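Local atomic coordinates of putative HAD family hydrolase (Streptomyces avermitilis, PDB entry 3MMZ), a protein that probably works as a magnesium-dependent phosphatase of the KdsC type, being the HAD domain of a longer chain predicted to make CMP-N-acylneuraminate from CTP. Residues Thr24-Leu29 against Val108-Asn113; Pro116-Ala119 against Val125-Ala128. All blocks are in the same frame, centred on the assembly; numbering follows the deposited sequence.

Contact 1. Residues Thr24-Leu29 against Val108-Asn113. With CA (calcium ion), chain M.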
ATOM      1  N   THR D  24      15.940  -8.567 -10.353  1.00 13.22           N
ATOM      2  CA  THR D  24      14.694  -9.323 -10.138  1.00 13.22           C
ATOM      3  C   THR D  24      14.215  -9.085  -8.714  1.00 12.67           C
ATOM      4  O   THR D  24      14.958  -8.562  -7.888  1.00 12.37           O
ATOM      5  CB  THR D  24      14.880 -10.856 -10.302  1.00 13.37           C
ATOM      6  OG1 THR D  24      15.482 -11.398  -9.118  1.00 13.38           O
ATOM      7  CG2 THR D  24      15.722 -11.217 -11.538  1.00 13.44           C
ATOM      8  N   ASP D  25      12.983  -9.501  -8.429  1.00 12.56           N
ATOM      9  CA  ASP D  25      12.423  -9.413  -7.075  1.00 14.20           C
ATOM     10  C   ASP D  25      12.843 -10.589  -6.166  1.00 14.21           C
ATOM     11  O   ASP D  25      12.227 -10.811  -5.110  1.00 14.27           O
ATOM     12  CB  ASP D  25      10.888  -9.294  -7.147  1.00 16.25           C
ATOM     13  CG  ASP D  25      10.219 -10.534  -7.761  1.00 20.88           C
ATOM     14  OD1 ASP D  25      10.908 -11.511  -8.104  1.00 18.00           O
ATOM     15  OD2 ASP D  25       8.985 -10.535  -7.914  1.00 18.53           O
ATOM     16  N   ASP D  26      13.884 -11.324  -6.584  1.00 13.11           N
ATOM     17  CA  ASP D  26      14.434 -12.466  -5.830  1.00 13.89           C
ATOM     18  C   ASP D  26      13.495 -13.682  -5.798  1.00 13.07           C
ATOM     19  O   ASP D  26      13.720 -14.627  -5.048  1.00 12.67           O
ATOM     20  CB  ASP D  26      14.826 -12.057  -4.397  1.00 15.32           C
ATOM     21  CG  ASP D  26      16.220 -12.507  -4.005  1.00 19.75           C
ATOM     22  OD1 ASP D  26      16.994 -12.982  -4.857  1.00 16.19           O
ATOM     23  OD2 ASP D  26      16.555 -12.372  -2.811  1.00 17.44           O
ATOM     24  N   ARG D  27      12.459 -13.659  -6.628  1.00 12.90           N
ATOM     25  CA  ARG D  27      11.626 -14.834  -6.811  1.00 12.95           C
ATOM     26  C   ARG D  27      11.971 -15.588  -8.098  1.00 12.17           C
ATOM     27  O   ARG D  27      12.578 -15.033  -9.028  1.00 12.08           O
ATOM     28  CB  ARG D  27      10.158 -14.436  -6.791  1.00 14.76           C
ATOM     29  CG  ARG D  27       9.724 -13.930  -5.419  1.00 23.64           C
ATOM     30  CD  ARG D  27       8.626 -12.919  -5.546  1.00 18.44           C
ATOM     31  NE  ARG D  27       8.086 -12.479  -4.252  1.00 24.94           N
ATOM     32  CZ  ARG D  27       8.595 -11.520  -3.469  1.00 20.25           C
ATOM     33  NH1 ARG D  27       9.716 -10.871  -3.783  1.00 24.84           N
ATOM     34  NH2 ARG D  27       7.971 -11.225  -2.331  1.00 25.54           N
ATOM     35  N   VAL D  28      11.564 -16.853  -8.136  1.00 11.78           N
ATOM     36  CA  VAL D  28      11.747 -17.717  -9.296  1.00 11.38           C
ATOM     37  C   VAL D  28      10.420 -18.407  -9.575  1.00 11.07           C
ATOM     38  O   VAL D  28       9.814 -18.977  -8.675  1.00 11.43           O
ATOM     39  CB  VAL D  28      12.825 -18.805  -9.039  1.00 12.13           C
ATOM     40  CG1 VAL D  28      13.004 -19.705 -10.266  1.00 17.28           C
ATOM     41  CG2 VAL D  28      14.158 -18.177  -8.636  1.00 18.52           C
ATOM     42  N   LEU D  29       9.962 -18.344 -10.817  1.00 10.84           N
ATOM     43  CA  LEU D  29       8.817 -19.126 -11.231  1.00 11.26           C
ATOM     44  C   LEU D  29       9.309 -20.509 -11.661  1.00 11.96           C
ATOM     45  O   LEU D  29      10.234 -20.627 -12.470  1.00 11.61           O
ATOM     46  CB  LEU D  29       8.069 -18.438 -12.368  1.00 12.05           C
ATOM     47  CG  LEU D  29       6.746 -19.106 -12.741  1.00 14.74           C
ATOM     48  CD1 LEU D  29       5.598 -18.600 -11.870  1.00 13.35           C
ATOM     49  CD2 LEU D  29       6.447 -18.840 -14.206  1.00 13.71           C
ATOM     50  N   VAL D 108      25.987  -2.842  -7.865  1.00 12.87           N
ATOM     51  CA  VAL D 108      24.626  -2.906  -7.306  1.00 13.15           C
ATOM     52  C   VAL D 108      24.325  -4.298  -6.784  1.00 12.95           C
ATOM     53  O   VAL D 108      24.475  -5.279  -7.517  1.00 13.10           O
ATOM     54  CB  VAL D 108      23.546  -2.568  -8.367  1.00 13.21           C
ATOM     55  CG1 VAL D 108      22.205  -2.239  -7.696  1.00 12.53           C
ATOM     56  CG2 VAL D 108      23.992  -1.413  -9.217  1.00 12.31           C
ATOM     57  N   GLY D 109      23.875  -4.387  -5.531  1.00 12.67           N
ATOM     58  CA  GLY D 109      23.522  -5.682  -4.943  1.00 12.11           C
ATOM     59  C   GLY D 109      22.375  -5.598  -3.956  1.00 11.81           C
ATOM     60  O   GLY D 109      21.798  -4.524  -3.754  1.00 11.36           O
ATOM     61  N   ASN D 110      22.037  -6.738  -3.355  1.00 12.18           N
ATOM     62  CA  ASN D 110      20.855  -6.841  -2.493  1.00 12.32           C
ATOM     63  C   ASN D 110      21.026  -7.741  -1.266  1.00 12.77           C
ATOM     64  O   ASN D 110      20.176  -7.715  -0.390  1.00 12.56           O
ATOM     65  CB  ASN D 110      19.656  -7.371  -3.287  1.00 12.68           C
ATOM     66  CG  ASN D 110      19.723  -8.870  -3.480  1.00 17.77           C
ATOM     67  OD1 ASN D 110      20.649  -9.370  -4.113  1.00 13.42           O
ATOM     68  ND2 ASN D 110      18.767  -9.594  -2.910  1.00 13.10           N
ATOM     69  N   ASP D 111      22.085  -8.553  -1.199  1.00 13.69           N
ATOM     70  CA  ASP D 111      22.157  -9.546  -0.111  1.00 14.94           C
ATOM     71  C   ASP D 111      23.540  -9.655   0.528  1.00 13.67           C
ATOM     72  O   ASP D 111      24.501  -9.086   0.027  1.00 12.95           O
ATOM     73  CB  ASP D 111      21.636 -10.924  -0.563  1.00 18.15           C
ATOM     74  CG  ASP D 111      20.848 -11.656   0.540  1.00 32.16           C
ATOM     75  OD1 ASP D 111      21.222 -11.602   1.734  1.00 20.20           O
ATOM     76  OD2 ASP D 111      19.836 -12.308   0.217  1.00 20.82           O
ATOM     77  N   VAL D 112      23.631 -10.383   1.640  1.00 13.34           N
ATOM     78  CA  VAL D 112      24.884 -10.435   2.407  1.00 13.52           C
ATOM     79  C   VAL D 112      26.082 -10.966   1.612  1.00 13.27           C
ATOM     80  O   VAL D 112      27.238 -10.581   1.876  1.00 12.05           O
ATOM     81  CB  VAL D 112      24.716 -11.190   3.750  1.00 14.01           C
ATOM     82  CG1 VAL D 112      23.659 -10.504   4.598  1.00 19.49           C
ATOM     83  CG2 VAL D 112      24.369 -12.660   3.522  1.00 19.13           C
ATOM     84  N   ASN D 113      25.819 -11.809   0.613  1.00 14.71           N
ATOM     85  CA  ASN D 113      26.911 -12.271  -0.242  1.00 16.33           C
ATOM     86  C   ASN D 113      27.463 -11.179  -1.166  1.00 15.56           C
ATOM     87  O   ASN D 113      28.453 -11.409  -1.853  1.00 15.95           O
ATOM     88  CB  ASN D 113      26.595 -13.589  -0.982  1.00 18.65           C
ATOM     89  CG  ASN D 113      25.506 -13.444  -2.037  1.00 26.93           C
ATOM     90  OD1 ASN D 113      25.195 -12.351  -2.500  1.00 19.76           O
ATOM     91  ND2 ASN D 113      24.934 -14.573  -2.435  1.00 20.88           N
TER
HETATM   92 CA    CA M 500      21.364 -11.290  -5.241  1.00 13.99          CA
HETATM   93  O   HOH W   1      19.703 -12.459  -4.073  1.00 22.55           O
HETATM   94  O   HOH W   2      18.167 -13.652  -1.247  1.00 31.86           O
HETATM   95  O   HOH W   3      23.337 -11.198  -3.975  1.00 15.04           O
HETATM   96  O   HOH W   4      22.058 -13.283  -6.377  1.00 16.97           O

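Contact 2. Residues Pro116-Ala119 against Val125-Ala128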
ATOM      1  N   PRO D 116      31.228  -8.422   0.440  1.00 12.37           N
ATOM      2  CA  PRO D 116      32.640  -8.345   0.026  1.00 11.94           C
ATOM      3  C   PRO D 116      32.866  -7.540  -1.274  1.00 11.80           C
ATOM      4  O   PRO D 116      33.906  -6.885  -1.413  1.00 12.10           O
ATOM      5  CB  PRO D 116      33.046  -9.823  -0.141  1.00 12.20           C
ATOM      6  CG  PRO D 116      32.111 -10.571   0.756  1.00 17.73           C
ATOM      7  CD  PRO D 116      30.790  -9.815   0.636  1.00 12.08           C
ATOM      8  N   CYS D 117      31.920  -7.578  -2.211  1.00 11.34           N
ATOM      9  CA  CYS D 117      32.015  -6.726  -3.406  1.00 11.68           C
ATOM     10  C   CYS D 117      31.865  -5.254  -3.038  1.00 12.02           C
ATOM     11  O   CYS D 117      32.597  -4.410  -3.554  1.00 12.13           O
ATOM     12  CB  CYS D 117      30.966  -7.099  -4.459  1.00 12.04           C
ATOM     13  SG  CYS D 117      31.311  -8.668  -5.262  1.00 16.30           S
ATOM     14  N   PHE D 118      30.920  -4.968  -2.137  1.00 11.54           N
ATOM     15  CA  PHE D 118      30.684  -3.619  -1.619  1.00 11.76           C
ATOM     16  C   PHE D 118      31.993  -3.035  -1.068  1.00 12.51           C
ATOM     17  O   PHE D 118      32.335  -1.899  -1.376  1.00 13.22           O
ATOM     18  CB  PHE D 118      29.613  -3.645  -0.505  1.00 11.41           C
ATOM     19  CG  PHE D 118      28.189  -3.484  -0.986  1.00 13.10           C
ATOM     20  CD1 PHE D 118      27.803  -3.855  -2.270  1.00 11.59           C
ATOM     21  CD2 PHE D 118      27.219  -2.962  -0.119  1.00 11.83           C
ATOM     22  CE1 PHE D 118      26.472  -3.687  -2.696  1.00 12.85           C
ATOM     23  CE2 PHE D 118      25.898  -2.801  -0.522  1.00 12.56           C
ATOM     24  CZ  PHE D 118      25.519  -3.154  -1.816  1.00 12.17           C
ATOM     25  N   ALA D 119      32.718  -3.825  -0.273  1.00 13.01           N
ATOM     26  CA  ALA D 119      33.996  -3.395   0.328  1.00 14.03           C
ATOM     27  C   ALA D 119      35.084  -3.100  -0.710  1.00 15.25           C
ATOM     28  O   ALA D 119      35.953  -2.253  -0.483  1.00 16.10           O
ATOM     29  CB  ALA D 119      34.505  -4.426   1.350  1.00 14.15           C
ATOM     30  N   VAL D 125      26.004   0.154  -4.212  1.00 10.55           N
ATOM     31  CA  VAL D 125      24.611   0.625  -4.220  1.00 10.45           C
ATOM     32  C   VAL D 125      23.687  -0.541  -3.863  1.00 10.44           C
ATOM     33  O   VAL D 125      23.803  -1.653  -4.413  1.00 11.04           O
ATOM     34  CB  VAL D 125      24.200   1.249  -5.592  1.00 10.68           C
ATOM     35  CG1 VAL D 125      22.747   1.742  -5.548  1.00 11.49           C
ATOM     36  CG2 VAL D 125      25.150   2.405  -5.992  1.00 11.92           C
ATOM     37  N   ALA D 126      22.787  -0.300  -2.916  1.00  9.84           N
ATOM     38  CA  ALA D 126      21.833  -1.317  -2.503  1.00 10.23           C
ATOM     39  C   ALA D 126      20.488  -0.962  -3.100  1.00 10.33           C
ATOM     40  O   ALA D 126      20.101   0.213  -3.101  1.00 10.85           O
ATOM     41  CB  ALA D 126      21.727  -1.359  -0.965  1.00 10.60           C
ATOM     42  N   VAL D 127      19.780  -1.964  -3.626  1.00 10.11           N
ATOM     43  CA  VAL D 127      18.370  -1.782  -4.009  1.00 10.30           C
ATOM     44  C   VAL D 127      17.532  -1.599  -2.741  1.00 10.76           C
ATOM     45  O   VAL D 127      17.956  -2.008  -1.647  1.00 10.35           O
ATOM     46  CB  VAL D 127      17.839  -2.931  -4.907  1.00 10.45           C
ATOM     47  CG1 VAL D 127      18.633  -2.982  -6.214  1.00 13.71           C
ATOM     48  CG2 VAL D 127      17.901  -4.281  -4.193  1.00 12.79           C
ATOM     49  N   ALA D 128      16.364  -0.963  -2.886  1.00 11.05           N
ATOM     50  CA  ALA D 128      15.489  -0.657  -1.757  1.00 11.48           C
ATOM     51  C   ALA D 128      15.108  -1.894  -0.959  1.00 11.74           C
ATOM     52  O   ALA D 128      14.960  -1.827   0.275  1.00 11.51           O
ATOM     53  CB  ALA D 128      14.233   0.071  -2.237  1.00 11.75           C
TER

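Contact 1. Residues Thr24-Leu29 against Val108-Asn113
At the calcium-occupied active site of this HAD domain, D26 on the loop leading into strand 27-31 faces N110 and D111, just past the end of strand 105-109. The direct meeting is loose: D26 OD2 stands 3.6 Å from N110 ND2, the carboxylate and amide planes 87° apart. Water joins the two sides instead. One molecule donates to D26 OD1 and accepts from N110 ND2 while also binding the calcium ion; a second donates to D26 OD2 and D111 OD2, 2.6 Å from each, between two carboxylates whose OD2 atoms lie 4.5 Å apart. R152 of a second subunit forms a salt bridge with D111, which probably eases the like charges. With CG between the backbone N and carbonyl carbon (chi1 79°), N110 brings OD1 to the calcium at 2.3 Å and turns ND2 to D26. D26 N is held by T24 OG1 at 3.0 Å in an ST turn, and D114 OD2 accepts from the backbone N of N110 and of D111. D18 OD2 and D20 O join N110 OD1 and three waters on the ion, six oxygens in all, as in the magnesium site of HAD phosphatases.

Contact 2. Residues Pro116-Ala119 against Val125-Ala128
F118 reaches from helix 115-120 to the backbone of strand 123-126, and its ring carries the whole contact. CZ, the far end of the ring, lies 3.5 Å from V125 O and 3.8 Å from V125 C, while CE1 is 3.8 Å from the same carbonyl oxygen. The approach is oblique to the ring. A126 adds an apolar touch, its CB 4.3 Å from F118 CZ. V125 takes part through its peptide, for its CB points away from the helix and its side chain packs on L106 instead. The F118 CB is not aimed straight at the strand; CG, set roughly opposite the carbonyl carbon (chi1 -89°), carries the ring there. F118 CA and V125 CA are 7.9 Å apart.

Around this first shell, Y107 of strand 105-109 touches the ring from the neighbouring strand, V134 and A137 of helix 132-137 and A138 beyond it add further apolar contacts, and L3 of a fourth subunit packs on it as well. The strand itself is fixed by backbone hydrogen bonds on both edges: V125 pairs with Y107 and G109, A126 with A140 and T142. C117 packs on L91 of helix 87-98, tying the short helix to its neighbour. An aromatic residue thus fastens the helix of a beta-alpha-beta crossover to its second strand, in the parallel sheet of the Rossmann-like HAD core.

The contacts follow in series along the chain, contact 1 closing at N113 and contact 2 opening at P116, with centres about 12 Å apart. They meet in the parallel sheet, where strands 105-109 and 123-126 are neighbours: G109 N lies 3.0 Å from V125 O and G109 O 3.3 Å from V127 N, both probable hydrogen bonds. N110 CB also packs on V127 CG2 at 3.7 Å. The calcium ligand N110 comes directly after strand 105-109, and the chain then runs through helix 115-120 back into the sheet. Contact 1 lies at the metal site, contact 2 beside A138, which with G136 binds a second calcium; contact 1 reaches a second and third subunit, contact 2 a fourth.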